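Local structure of Pre-mRNA splicing factor PRP8 (Cyanidioschyzon merolae, 6NQI) at residues G4-Q9 with I154-F159; L11-D16 with A109-M114; I28-T33 with A63-T68; R37-I42 with R71-E76. The protein probably binds the U2, U5 and U6 snRNAs and the intron as part of the spliceosome, this chain being its RNase H-like domain. One frame throughout, in Å; residues are numbered along the deposited sequence.

Three of the four contacts start from one mixed sheet, the core of the RNase H-like domain, and the fourth lies beside it. Interactions 2, 3 and 4 start from strands 11-21, 24-32 and 37-43, which follow each other in the chain and lie side by side in the sheet. Interactions 3 and 4 are closest, about 7 Å between centres, and join neighbouring strands to helix 54-71 and the loop after it; their segments alternate along the chain. Interaction 2 lies about 10 Å from interaction 3, centre to centre, and brings in the loop after strand 107-108. Interaction 1 spans the others in sequence, pairing the N-terminal loop with helix 152-168. The sheet, its flanking helices and the N-terminal loop are thus tied into one domain.

Interaction 1: G4-Q9 with I154-F159; sequences GDLWRQ and IASARF
Ser-156 approaches the N-terminal turn with its hydroxyl foremost, and OG stops 4.1 Å from Leu-6 CB, a van der Waals contact and not a polar bond. Beside it the CB atoms of Trp-7 and Ser-156 lie 4.3 Å apart, so the turn rests on the helix largely through the bases of its side chains. A serine suits this site because it is small enough for the CA atoms of Trp-7 and Ser-156 to come within 6.3 Å of each other. The hydroxyl is carried anti to the backbone N of Ser-156 (chi1 168°), which directs OG at the turn. Leu-6 sends its branched end on to Trp-31 of strand 24-32, a ring that Ser-156 also touches, so all three residues converge there. The indole of Trp-7 leads off from the contact to meet the ring of Trp-153. One of its faces is covered by Arg-8 CD, 3.5 Å above the plane and near the rim, while Gly-4 O lies at its edge, in plane. The backbone behind these groups is a type I beta turn from Asp-5 to Arg-8, closed by Arg-8 N to Asp-5 O at 3.2 Å. Arg-8 NE and Asp-5 OD1 form a salt bridge across the same turn, its hydrogen bond weak, and Leu-6 O is held by the Thr-33 hydroxyl. The arrangement is plain packing of an N-terminal turn on helix 152-168, one of the helices that accompany the RNase H-like sheet in this Prp8 domain.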
loop_
_atom_site.group_PDB
_atom_site.type_symbol
_atom_site.label_atom_id
_atom_site.label_comp_id
_atom_site.label_asym_id
_atom_site.label_seq_id
_atom_site.Cartn_x
_atom_site.Cartn_y
_atom_site.Cartn_z
ATOM N N GLY A 4 8.375 -0.236 15.691
ATOM C CA GLY A 4 6.960 0.075 15.683
ATOM C C GLY A 4 6.682 1.562 15.785
ATOM O O GLY A 4 5.878 1.987 16.622
ATOM N N ASP A 5 7.336 2.344 14.913
ATOM C CA ASP A 5 7.322 3.803 14.981
ATOM C C ASP A 5 6.693 4.435 13.754
ATOM O O ASP A 5 6.803 5.651 13.564
ATOM C CB ASP A 5 8.735 4.351 15.166
ATOM C CG ASP A 5 9.345 3.915 16.462
ATOM O OD1 ASP A 5 8.741 4.171 17.533
ATOM O OD2 ASP A 5 10.418 3.286 16.400
ATOM N N LEU A 6 6.051 3.630 12.912
ATOM C CA LEU A 6 5.291 4.156 11.788
ATOM C C LEU A 6 4.037 4.907 12.225
ATOM O O LEU A 6 3.476 5.660 11.424
ATOM C CB LEU A 6 4.910 3.010 10.854
ATOM C CG LEU A 6 6.008 1.973 10.637
ATOM C CD1 LEU A 6 5.374 0.679 10.135
ATOM C CD2 LEU A 6 7.078 2.510 9.682
ATOM N N TRP A 7 3.588 4.737 13.474
ATOM C CA TRP A 7 2.471 5.535 13.972
ATOM C C TRP A 7 2.877 6.958 14.365
ATOM O O TRP A 7 1.990 7.768 14.666
ATOM C CB TRP A 7 1.828 4.852 15.190
ATOM C CG TRP A 7 2.581 5.119 16.494
ATOM C CD1 TRP A 7 3.672 4.464 16.978
ATOM C CD2 TRP A 7 2.263 6.134 17.475
ATOM N NE1 TRP A 7 4.061 5.014 18.171
ATOM C CE2 TRP A 7 3.212 6.039 18.498
ATOM C CE3 TRP A 7 1.266 7.121 17.578
ATOM C CZ2 TRP A 7 3.188 6.882 19.614
ATOM C CZ3 TRP A 7 1.266 7.965 18.693
ATOM C CH2 TRP A 7 2.222 7.840 19.685
ATOM N N ARG A 8 4.178 7.284 14.367
ATOM C CA ARG A 8 4.628 8.615 14.781
ATOM C C ARG A 8 4.044 9.726 13.921
ATOM O O ARG A 8 3.362 10.630 14.420
ATOM C CB ARG A 8 6.154 8.708 14.715
ATOM C CG ARG A 8 6.934 8.448 15.980
ATOM C CD ARG A 8 6.443 7.283 16.792
ATOM N NE ARG A 8 7.267 7.139 17.987
ATOM C CZ ARG A 8 7.094 7.841 19.097
ATOM N NH1 ARG A 8 6.129 8.750 19.165
ATOM N NH2 ARG A 8 7.893 7.641 20.138
ATOM N N GLN A 9 4.373 9.715 12.642
ATOM C CA GLN A 9 4.005 10.757 11.704
ATOM C C GLN A 9 3.189 10.184 10.553
ATOM O O GLN A 9 2.952 8.982 10.459
ATOM C CB GLN A 9 5.260 11.451 11.190
ATOM C CG GLN A 9 6.340 10.471 10.783
ATOM C CD GLN A 9 7.725 11.011 11.067
ATOM O OE1 GLN A 9 7.878 12.170 11.456
ATOM N NE2 GLN A 9 8.744 10.174 10.882
ATOM N N ILE A 154 -1.299 0.600 18.015
ATOM C CA ILE A 154 -1.883 -0.742 18.002
ATOM C C ILE A 154 -2.504 -1.052 16.646
ATOM O O ILE A 154 -2.367 -2.165 16.133
ATOM C CB ILE A 154 -2.904 -0.912 19.139
ATOM C CG1 ILE A 154 -2.189 -0.998 20.481
ATOM C CG2 ILE A 154 -3.683 -2.197 18.946
ATOM C CD1 ILE A 154 -1.225 -2.163 20.554
ATOM N N ALA A 155 -3.229 -0.090 16.066
ATOM C CA ALA A 155 -3.815 -0.289 14.743
ATOM C C ALA A 155 -2.733 -0.503 13.695
ATOM O O ALA A 155 -2.832 -1.403 12.846
ATOM C CB ALA A 155 -4.668 0.922 14.371
ATOM N N SER A 156 -1.679 0.304 13.763
ATOM C CA SER A 156 -0.548 0.150 12.861
ATOM C C SER A 156 0.056 -1.243 12.983
ATOM O O SER A 156 0.274 -1.935 11.981
ATOM C CB SER A 156 0.491 1.229 13.199
ATOM O OG SER A 156 1.736 0.999 12.575
ATOM N N ALA A 157 0.335 -1.666 14.223
ATOM C CA ALA A 157 0.942 -2.970 14.461
ATOM C C ALA A 157 0.030 -4.102 14.000
ATOM O O ALA A 157 0.504 -5.127 13.500
ATOM C CB ALA A 157 1.290 -3.110 15.943
ATOM N N ARG A 158 -1.281 -3.940 14.180
ATOM C CA ARG A 158 -2.235 -4.956 13.759
ATOM C C ARG A 158 -2.205 -5.121 12.252
ATOM O O ARG A 158 -2.162 -6.242 11.728
ATOM C CB ARG A 158 -3.634 -4.559 14.210
ATOM C CG ARG A 158 -4.652 -5.632 13.995
ATOM C CD ARG A 158 -5.995 -5.183 14.523
ATOM N NE ARG A 158 -6.014 -5.008 15.969
ATOM C CZ ARG A 158 -7.067 -4.557 16.636
ATOM N NH1 ARG A 158 -8.175 -4.237 15.987
ATOM N NH2 ARG A 158 -7.011 -4.425 17.954
ATOM N N PHE A 159 -2.248 -3.996 11.543
ATOM C CA PHE A 159 -2.124 -4.007 10.093
ATOM C C PHE A 159 -0.837 -4.709 9.676
ATOM O O PHE A 159 -0.848 -5.552 8.777
ATOM C CB PHE A 159 -2.175 -2.563 9.600
ATOM C CG PHE A 159 -2.200 -2.401 8.126
ATOM C CD1 PHE A 159 -3.411 -2.376 7.448
ATOM C CD2 PHE A 159 -1.033 -2.211 7.414
ATOM C CE1 PHE A 159 -3.454 -2.195 6.091
ATOM C CE2 PHE A 159 -1.073 -2.030 6.042
ATOM C CZ PHE A 159 -2.284 -2.024 5.389
#

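Interaction 2: L11-D16 with A109-M114; sequences LWIVDD and AGAAAM. With BME (beta-mercaptoethanol), chain C.
The carboxylate of Asp-15 is the flat group that reaches across the contact, with OD2 3.9 Å from Met-114 O. Both atoms are acceptors and no bond joins them; OD2 is instead paired in a salt bridge with Arg-17 NH2 and receives a weak hydrogen bond from Gln-117 N. The contact itself is apolar. Ile-13 points from the strand at the loop, and its CG2 touches Ala-111 CB at 3.7 Å. Its other branch ends in CD1, 4.1 Å from Met-114 CE. The bend of Met-114 at chi3 (-81°) turns its methyl back toward the isoleucine, and the two side chains cross at about a right angle. Alanine suits position 111 because its single methyl fills the short distance to Ile-13 and also meets Val-83, while flexible methionine can follow the branched surface.

A second carboxylate, that of Asp-16, meets a molecule of beta-mercaptoethanol, probably from the crystallisation liquor. OD1 accepts a hydrogen bond from its O1 at 2.8 Å, and Asp-16 N gives O1 a weak one at 3.2 Å. Asp-16 CG sits between the backbone N and the carbonyl carbon (chi1 70°), which folds the carboxylate back to the side of its own N-H. With an alanine here the hydroxyl of the bound molecule would probably lose its carboxylate acceptor and be left with the weak backbone bond. Val-14 CG1 touches C1 of beta-mercaptoethanol at 3.7 Å. The chemistry is therefore divided: hydrophobic burial fastens loop to strand, whereas the Asp-15 carboxylate turns to Arg-17 and Gln-117, and that of Asp-16 to beta-mercaptoethanol; neither bonds to segment 109-114.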
loop_
_atom_site.group_PDB
_atom_site.type_symbol
_atom_site.label_atom_id
_atom_site.label_comp_id
_atom_site.label_asym_id
_atom_site.label_seq_id
_atom_site.Cartn_x
_atom_site.Cartn_y
_atom_site.Cartn_z
ATOM N N LEU A 11 3.411 9.029 7.266
ATOM C CA LEU A 11 4.318 8.437 6.283
ATOM C C LEU A 11 3.546 7.778 5.125
ATOM O O LEU A 11 2.374 7.408 5.259
ATOM C CB LEU A 11 5.220 7.380 6.933
ATOM C CG LEU A 11 6.345 7.731 7.895
ATOM C CD1 LEU A 11 7.197 6.509 8.273
ATOM C CD2 LEU A 11 7.205 8.755 7.187
ATOM N N TRP A 12 4.208 7.638 3.968
ATOM C CA TRP A 12 3.663 6.894 2.825
ATOM C C TRP A 12 4.585 5.726 2.517
ATOM O O TRP A 12 5.717 5.932 2.070
ATOM C CB TRP A 12 3.499 7.770 1.579
ATOM C CG TRP A 12 2.258 8.613 1.589
ATOM C CD1 TRP A 12 1.371 8.724 2.602
ATOM C CD2 TRP A 12 1.773 9.461 0.539
ATOM N NE1 TRP A 12 0.351 9.574 2.260
ATOM C CE2 TRP A 12 0.578 10.051 1.003
ATOM C CE3 TRP A 12 2.218 9.757 -0.762
ATOM C CZ2 TRP A 12 -0.174 10.928 0.235
ATOM C CZ3 TRP A 12 1.462 10.639 -1.544
ATOM C CH2 TRP A 12 0.284 11.217 -1.035
ATOM N N ILE A 13 4.101 4.508 2.739
ATOM C CA ILE A 13 4.822 3.306 2.346
ATOM C C ILE A 13 4.381 2.928 0.922
ATOM O O ILE A 13 3.197 2.648 0.673
ATOM C CB ILE A 13 4.557 2.154 3.326
ATOM C CG1 ILE A 13 4.581 2.599 4.799
ATOM C CG2 ILE A 13 5.627 1.107 3.145
ATOM C CD1 ILE A 13 5.941 3.021 5.378
ATOM N N VAL A 14 5.317 2.943 -0.023
ATOM C CA VAL A 14 4.999 2.680 -1.416
ATOM C C VAL A 14 5.620 1.355 -1.831
ATOM O O VAL A 14 6.827 1.138 -1.640
ATOM C CB VAL A 14 5.468 3.822 -2.322
ATOM C CG1 VAL A 14 4.789 3.670 -3.721
ATOM C CG2 VAL A 14 5.216 5.184 -1.639
ATOM N N ASP A 15 4.785 0.456 -2.352
ATOM C CA ASP A 15 5.196 -0.891 -2.747
ATOM C C ASP A 15 4.672 -1.141 -4.156
ATOM O O ASP A 15 3.454 -1.190 -4.373
ATOM C CB ASP A 15 4.668 -1.931 -1.747
ATOM C CG ASP A 15 5.295 -3.311 -1.918
ATOM O OD1 ASP A 15 5.859 -3.615 -2.986
ATOM O OD2 ASP A 15 5.242 -4.114 -0.956
ATOM N N ASP A 16 5.581 -1.283 -5.116
ATOM C CA ASP A 16 5.181 -1.528 -6.494
ATOM C C ASP A 16 5.598 -2.907 -6.981
ATOM O O ASP A 16 5.457 -3.201 -8.163
ATOM C CB ASP A 16 5.727 -0.420 -7.409
ATOM C CG ASP A 16 7.232 -0.483 -7.589
ATOM O OD1 ASP A 16 7.918 -1.166 -6.790
ATOM O OD2 ASP A 16 7.733 0.190 -8.523
ATOM N N ALA A 109 14.426 4.352 1.516
ATOM C CA ALA A 109 14.235 2.975 1.106
ATOM C C ALA A 109 13.922 2.138 2.342
ATOM O O ALA A 109 13.606 2.662 3.415
ATOM C CB ALA A 109 15.470 2.451 0.374
ATOM N N GLY A 110 13.985 0.822 2.184
ATOM C CA GLY A 110 13.854 -0.084 3.300
ATOM C C GLY A 110 12.452 -0.507 3.658
ATOM O O GLY A 110 12.264 -1.083 4.740
ATOM N N ALA A 111 11.458 -0.249 2.799
ATOM C CA ALA A 111 10.134 -0.802 3.084
ATOM C C ALA A 111 10.034 -2.263 2.679
ATOM O O ALA A 111 9.049 -2.921 3.041
ATOM C CB ALA A 111 9.041 0.000 2.368
ATOM N N ALA A 112 11.091 -2.797 2.053
ATOM C CA ALA A 112 11.099 -4.182 1.602
ATOM C C ALA A 112 10.747 -5.138 2.730
ATOM O O ALA A 112 9.989 -6.096 2.532
ATOM C CB ALA A 112 12.472 -4.522 1.020
ATOM N N ALA A 113 11.281 -4.884 3.928
ATOM C CA ALA A 113 10.966 -5.694 5.097
ATOM C C ALA A 113 9.465 -5.812 5.338
ATOM O O ALA A 113 9.036 -6.716 6.065
ATOM C CB ALA A 113 11.640 -5.099 6.335
ATOM N N MET A 114 8.655 -4.945 4.724
ATOM C CA MET A 114 7.212 -4.960 4.942
ATOM C C MET A 114 6.464 -5.499 3.731
ATOM O O MET A 114 6.441 -4.846 2.675
ATOM C CB MET A 114 6.689 -3.571 5.328
ATOM C CG MET A 114 7.338 -3.033 6.622
ATOM S SD MET A 114 6.979 -1.318 7.103
ATOM C CE MET A 114 8.092 -0.361 6.080
HETATM C C1 BME C . 7.581 1.554 -4.802
HETATM C C2 BME C . 8.605 2.443 -5.480
HETATM O O1 BME C . 8.271 0.361 -4.528
HETATM S S2 BME C . 7.912 3.910 -6.283
#

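Interaction 3: I28-T33 with A63-T68; sequences IWIWET and AEHVLT
Strand 28-32 and helix 63-68 run in broadly the same direction, their axes 40° apart and 10.4 Å from each other at closest approach. That gap is bridged by His-65, whose imidazole hangs from the helix with CG anti to the backbone N (chi1 170°). A flat ring suits this place because it can touch two isoleucines of the strand at once. Ile-30 CD1 meets CE1 of His-65 at 3.5 Å, and Ile-28 CG2 lies 3.7 Å from ND1 of the same ring; both methyls approach obliquely. The side chains of Ile-30 and His-65 point at each other from opposite directions, whereas Ile-28 and His-65 pass alongside, running opposite ways. An alanine in place of His-65 would probably leave the Ile-28 and Ile-30 methyls without their main partner on this helix segment. Val-66 adds a lighter contact, CG2 to Ile-30 CD1 at 4.3 Å. Beta-branched isoleucines suit the strand and give the helix a broad apolar surface. At its NE2 end the His-65 ring touches Lys-41 of strand 37-43, and Val-66 also packs on Val-14 of strand 11-21 and Leu-93 of helix 90-97, so helix 54-71 packs across three adjacent strands on one face of the RNase H-like mixed sheet.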
loop_
_atom_site.group_PDB
_atom_site.type_symbol
_atom_site.label_atom_id
_atom_site.label_comp_id
_atom_site.label_asym_id
_atom_site.label_seq_id
_atom_site.Cartn_x
_atom_site.Cartn_y
_atom_site.Cartn_z
ATOM N N ILE A 28 -0.082 -1.078 -7.629
ATOM C CA ILE A 28 0.862 -0.330 -6.799
ATOM C C ILE A 28 0.143 0.108 -5.522
ATOM O O ILE A 28 -0.950 0.690 -5.583
ATOM C CB ILE A 28 1.436 0.889 -7.543
ATOM C CG1 ILE A 28 2.257 0.435 -8.744
ATOM C CG2 ILE A 28 2.264 1.798 -6.543
ATOM C CD1 ILE A 28 2.790 1.563 -9.574
ATOM N N TRP A 29 0.732 -0.204 -4.367
ATOM C CA TRP A 29 0.127 0.115 -3.076
ATOM C C TRP A 29 0.787 1.318 -2.420
ATOM O O TRP A 29 2.015 1.432 -2.424
ATOM C CB TRP A 29 0.254 -1.069 -2.125
ATOM C CG TRP A 29 0.001 -2.373 -2.753
ATOM C CD1 TRP A 29 0.904 -3.164 -3.394
ATOM C CD2 TRP A 29 -1.232 -3.085 -2.752
ATOM N NE1 TRP A 29 0.298 -4.318 -3.820
ATOM C CE2 TRP A 29 -1.014 -4.293 -3.430
ATOM C CE3 TRP A 29 -2.505 -2.819 -2.235
ATOM C CZ2 TRP A 29 -2.021 -5.227 -3.618
ATOM C CZ3 TRP A 29 -3.505 -3.745 -2.426
ATOM C CH2 TRP A 29 -3.257 -4.936 -3.107
ATOM N N ILE A 30 -0.026 2.165 -1.785
ATOM C CA ILE A 30 0.475 3.216 -0.887
ATOM C C ILE A 30 -0.287 3.146 0.434
ATOM O O ILE A 30 -1.480 3.472 0.485
ATOM C CB ILE A 30 0.344 4.622 -1.487
ATOM C CG1 ILE A 30 1.140 4.740 -2.786
ATOM C CG2 ILE A 30 0.776 5.692 -0.429
ATOM C CD1 ILE A 30 1.003 6.084 -3.400
ATOM N N TRP A 31 0.412 2.783 1.507
ATOM C CA TRP A 31 -0.141 2.735 2.859
ATOM C C TRP A 31 0.223 4.030 3.574
ATOM O O TRP A 31 1.403 4.385 3.663
ATOM C CB TRP A 31 0.385 1.509 3.612
ATOM C CG TRP A 31 0.091 1.479 5.094
ATOM C CD1 TRP A 31 -1.002 1.992 5.729
ATOM C CD2 TRP A 31 0.910 0.893 6.124
ATOM N NE1 TRP A 31 -0.908 1.780 7.096
ATOM C CE2 TRP A 31 0.254 1.103 7.358
ATOM C CE3 TRP A 31 2.131 0.210 6.121
ATOM C CZ2 TRP A 31 0.777 0.655 8.567
ATOM C CZ3 TRP A 31 2.648 -0.235 7.334
ATOM C CH2 TRP A 31 1.971 -0.010 8.531
ATOM N N GLU A 32 -0.786 4.758 4.030
ATOM C CA GLU A 32 -0.589 5.944 4.849
ATOM C C GLU A 32 -0.630 5.523 6.318
ATOM O O GLU A 32 -1.711 5.262 6.864
ATOM C CB GLU A 32 -1.674 6.962 4.533
ATOM C CG GLU A 32 -1.447 8.278 5.194
ATOM C CD GLU A 32 -2.305 9.362 4.608
ATOM O OE1 GLU A 32 -3.499 9.455 4.974
ATOM O OE2 GLU A 32 -1.795 10.094 3.743
ATOM N N THR A 33 0.542 5.508 6.964
ATOM C CA THR A 33 0.689 4.858 8.272
ATOM C C THR A 33 -0.151 5.526 9.353
ATOM O O THR A 33 -0.788 4.839 10.157
ATOM C CB THR A 33 2.154 4.828 8.707
ATOM O OG1 THR A 33 2.659 6.173 8.788
ATOM C CG2 THR A 33 3.008 3.994 7.746
ATOM N N ALA A 63 7.213 6.207 -9.762
ATOM C CA ALA A 63 7.599 7.577 -9.421
ATOM C C ALA A 63 6.537 8.578 -9.867
ATOM O O ALA A 63 6.165 9.497 -9.121
ATOM C CB ALA A 63 8.949 7.900 -10.058
ATOM N N GLU A 64 6.044 8.424 -11.101
ATOM C CA GLU A 64 5.029 9.337 -11.605
ATOM C C GLU A 64 3.726 9.210 -10.809
ATOM O O GLU A 64 3.053 10.217 -10.536
ATOM C CB GLU A 64 4.827 9.077 -13.099
ATOM C CG GLU A 64 4.145 10.212 -13.826
ATOM C CD GLU A 64 2.634 10.204 -13.697
ATOM O OE1 GLU A 64 2.052 9.135 -13.346
ATOM O OE2 GLU A 64 2.025 11.273 -13.979
ATOM N N HIS A 65 3.385 7.992 -10.379
ATOM C CA HIS A 65 2.171 7.798 -9.586
ATOM C C HIS A 65 2.274 8.492 -8.234
ATOM O O HIS A 65 1.349 9.207 -7.827
ATOM C CB HIS A 65 1.885 6.296 -9.415
ATOM C CG HIS A 65 0.798 5.988 -8.424
ATOM N ND1 HIS A 65 1.011 5.208 -7.301
ATOM C CD2 HIS A 65 -0.497 6.387 -8.365
ATOM C CE1 HIS A 65 -0.113 5.120 -6.609
ATOM N NE2 HIS A 65 -1.040 5.836 -7.226
ATOM N N VAL A 66 3.403 8.306 -7.538
ATOM C CA VAL A 66 3.620 9.004 -6.271
ATOM C C VAL A 66 3.525 10.511 -6.472
ATOM O O VAL A 66 2.877 11.214 -5.684
ATOM C CB VAL A 66 4.957 8.584 -5.633
ATOM C CG1 VAL A 66 5.348 9.531 -4.522
ATOM C CG2 VAL A 66 4.837 7.181 -5.057
ATOM N N LEU A 67 4.139 11.036 -7.535
ATOM C CA LEU A 67 4.000 12.468 -7.783
ATOM C C LEU A 67 2.532 12.858 -7.950
ATOM O O LEU A 67 2.102 13.899 -7.446
ATOM C CB LEU A 67 4.821 12.889 -8.999
ATOM C CG LEU A 67 4.662 14.362 -9.415
ATOM C CD1 LEU A 67 4.946 15.327 -8.274
ATOM C CD2 LEU A 67 5.533 14.721 -10.620
ATOM N N THR A 68 1.742 12.032 -8.642
ATOM C CA THR A 68 0.333 12.383 -8.849
ATOM C C THR A 68 -0.448 12.362 -7.534
ATOM O O THR A 68 -1.264 13.261 -7.265
ATOM C CB THR A 68 -0.300 11.444 -9.885
ATOM O OG1 THR A 68 0.445 11.543 -11.097
ATOM C CG2 THR A 68 -1.726 11.871 -10.181
#

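Interaction 4: R37-I42 with R71-E76; sequences RLFVKI and RSQPTE
The guanidinium of Arg-37 donates from NH2 to Gln-73 OE1 at 2.6 Å, with an N-H...O angle of 154°. The acceptor lies near the guanidinium plane, but the donor is tilted out of the plane of the amide carbonyl, and the two flat groups stand 62° apart. They come from opposite directions, and a bend in the Gln-73 chain at chi2 (-67°) brings its amide to the guanidinium. One guanidinium face of Arg-37 is covered by Phe-39 CZ, 3.5 Å from the plane and offset toward the rim, while NH2 of Arg-37 sits at the edge of the phenyl ring. A long flat cation suits this place because it can rest on an aromatic rim and still donate in its own plane from NH2. Gln-73 NE2 adds a looser contact, 4.3 Å from Phe-39 CZ. A second partner of Arg-37 is Glu-32, which forms a salt bridge with NE and so helps fix the head group. Gln-73 also packs on Trp-12 of strand 11-21, and Phe-39 touches Ile-30 of strand 24-32 and Met-69 of helix 54-71. The loop leaving that helix is thus joined to strand 37-43, which lies between strands 24-32 and 137-141 in the mixed sheet of the RNase H-like domain.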
loop_
_atom_site.group_PDB
_atom_site.type_symbol
_atom_site.label_atom_id
_atom_site.label_comp_id
_atom_site.label_asym_id
_atom_site.label_seq_id
_atom_site.Cartn_x
_atom_site.Cartn_y
_atom_site.Cartn_z
ATOM N N ARG A 37 -4.939 4.993 5.585
ATOM C CA ARG A 37 -5.563 5.172 4.291
ATOM C C ARG A 37 -4.734 4.411 3.276
ATOM O O ARG A 37 -3.510 4.456 3.323
ATOM C CB ARG A 37 -5.645 6.662 3.985
ATOM C CG ARG A 37 -6.652 7.049 2.965
ATOM C CD ARG A 37 -6.882 8.552 2.947
ATOM N NE ARG A 37 -5.629 9.299 2.876
ATOM C CZ ARG A 37 -5.504 10.511 2.333
ATOM N NH1 ARG A 37 -6.553 11.117 1.774
ATOM N NH2 ARG A 37 -4.322 11.107 2.325
ATOM N N LEU A 38 -5.381 3.635 2.414
ATOM C CA LEU A 38 -4.685 2.788 1.447
ATOM C C LEU A 38 -5.041 3.198 0.021
ATOM O O LEU A 38 -6.222 3.208 -0.340
ATOM C CB LEU A 38 -5.017 1.314 1.692
ATOM C CG LEU A 38 -4.255 0.372 0.765
ATOM C CD1 LEU A 38 -2.785 0.405 1.092
ATOM C CD2 LEU A 38 -4.786 -1.064 0.826
ATOM N N PHE A 39 -4.020 3.540 -0.783
ATOM C CA PHE A 39 -4.171 3.872 -2.202
ATOM C C PHE A 39 -3.820 2.649 -3.039
ATOM O O PHE A 39 -2.636 2.299 -3.169
ATOM C CB PHE A 39 -3.252 5.026 -2.599
ATOM C CG PHE A 39 -3.417 6.247 -1.780
ATOM C CD1 PHE A 39 -4.387 7.171 -2.087
ATOM C CD2 PHE A 39 -2.613 6.463 -0.678
ATOM C CE1 PHE A 39 -4.519 8.323 -1.328
ATOM C CE2 PHE A 39 -2.744 7.598 0.091
ATOM C CZ PHE A 39 -3.700 8.527 -0.234
ATOM N N VAL A 40 -4.835 2.034 -3.642
ATOM C CA VAL A 40 -4.647 0.934 -4.578
ATOM C C VAL A 40 -4.691 1.521 -5.979
ATOM O O VAL A 40 -5.711 2.091 -6.397
ATOM C CB VAL A 40 -5.717 -0.151 -4.402
ATOM C CG1 VAL A 40 -5.379 -1.343 -5.247
ATOM C CG2 VAL A 40 -5.812 -0.564 -2.962
ATOM N N LYS A 41 -3.578 1.426 -6.690
ATOM C CA LYS A 41 -3.513 1.869 -8.073
ATOM C C LYS A 41 -3.385 0.626 -8.951
ATOM O O LYS A 41 -2.327 -0.006 -8.985
ATOM C CB LYS A 41 -2.344 2.836 -8.269
ATOM C CG LYS A 41 -2.073 3.170 -9.706
ATOM C CD LYS A 41 -3.136 4.106 -10.301
ATOM C CE LYS A 41 -2.691 4.627 -11.673
ATOM N NZ LYS A 41 -3.711 5.517 -12.291
ATOM N N ILE A 42 -4.457 0.265 -9.646
ATOM C CA ILE A 42 -4.428 -0.902 -10.530
ATOM C C ILE A 42 -3.683 -0.532 -11.808
ATOM O O ILE A 42 -4.033 0.446 -12.470
ATOM C CB ILE A 42 -5.851 -1.403 -10.831
ATOM C CG1 ILE A 42 -6.622 -1.615 -9.512
ATOM C CG2 ILE A 42 -5.796 -2.672 -11.626
ATOM C CD1 ILE A 42 -8.093 -1.921 -9.666
ATOM N N ARG A 71 0.299 15.450 -5.693
ATOM C CA ARG A 71 -0.397 16.597 -6.267
ATOM C C ARG A 71 -1.860 16.640 -5.866
ATOM O O ARG A 71 -2.461 17.716 -5.847
ATOM C CB ARG A 71 -0.278 16.568 -7.786
ATOM C CG ARG A 71 1.071 16.943 -8.349
ATOM C CD ARG A 71 0.915 17.233 -9.816
ATOM N NE ARG A 71 2.015 18.013 -10.373
ATOM C CZ ARG A 71 2.861 17.549 -11.289
ATOM N NH1 ARG A 71 2.724 16.292 -11.728
ATOM N NH2 ARG A 71 3.841 18.343 -11.752
ATOM N N SER A 72 -2.473 15.492 -5.603
ATOM C CA SER A 72 -3.893 15.497 -5.249
ATOM C C SER A 72 -4.177 15.746 -3.765
ATOM O O SER A 72 -5.354 15.766 -3.388
ATOM C CB SER A 72 -4.544 14.174 -5.622
ATOM O OG SER A 72 -4.174 13.199 -4.658
ATOM N N GLN A 73 -3.138 15.926 -2.899
ATOM C CA GLN A 73 -3.266 16.094 -1.454
ATOM C C GLN A 73 -3.228 17.561 -1.048
ATOM O O GLN A 73 -2.523 18.364 -1.669
ATOM C CB GLN A 73 -2.144 15.363 -0.722
ATOM C CG GLN A 73 -2.193 13.841 -0.841
ATOM C CD GLN A 73 -3.374 13.228 -0.146
ATOM O OE1 GLN A 73 -3.397 13.218 1.074
ATOM N NE2 GLN A 73 -4.344 12.682 -0.898
ATOM N N PRO A 74 -4.003 17.940 -0.036
ATOM C CA PRO A 74 -3.832 19.268 0.573
ATOM C C PRO A 74 -2.499 19.352 1.306
ATOM O O PRO A 74 -1.913 18.343 1.699
ATOM C CB PRO A 74 -5.013 19.373 1.547
ATOM C CG PRO A 74 -5.995 18.348 1.078
ATOM C CD PRO A 74 -5.172 17.228 0.509
ATOM N N THR A 75 -2.020 20.581 1.501
ATOM C CA THR A 75 -0.719 20.748 2.146
ATOM C C THR A 75 -0.719 20.231 3.588
ATOM O O THR A 75 0.304 19.721 4.060
ATOM C CB THR A 75 -0.292 22.213 2.096
ATOM O OG1 THR A 75 -1.320 23.021 2.671
ATOM C CG2 THR A 75 -0.056 22.648 0.657
ATOM N N GLU A 76 -1.842 20.340 4.302
ATOM C CA GLU A 76 -1.914 19.767 5.644
ATOM C C GLU A 76 -1.948 18.240 5.654
ATOM O O GLU A 76 -1.779 17.642 6.720
ATOM C CB GLU A 76 -3.093 20.360 6.428
ATOM C CG GLU A 76 -2.909 21.865 6.786
ATOM C CD GLU A 76 -3.291 22.833 5.679
ATOM O OE1 GLU A 76 -3.211 22.439 4.490
ATOM O OE2 GLU A 76 -3.638 23.996 6.012
#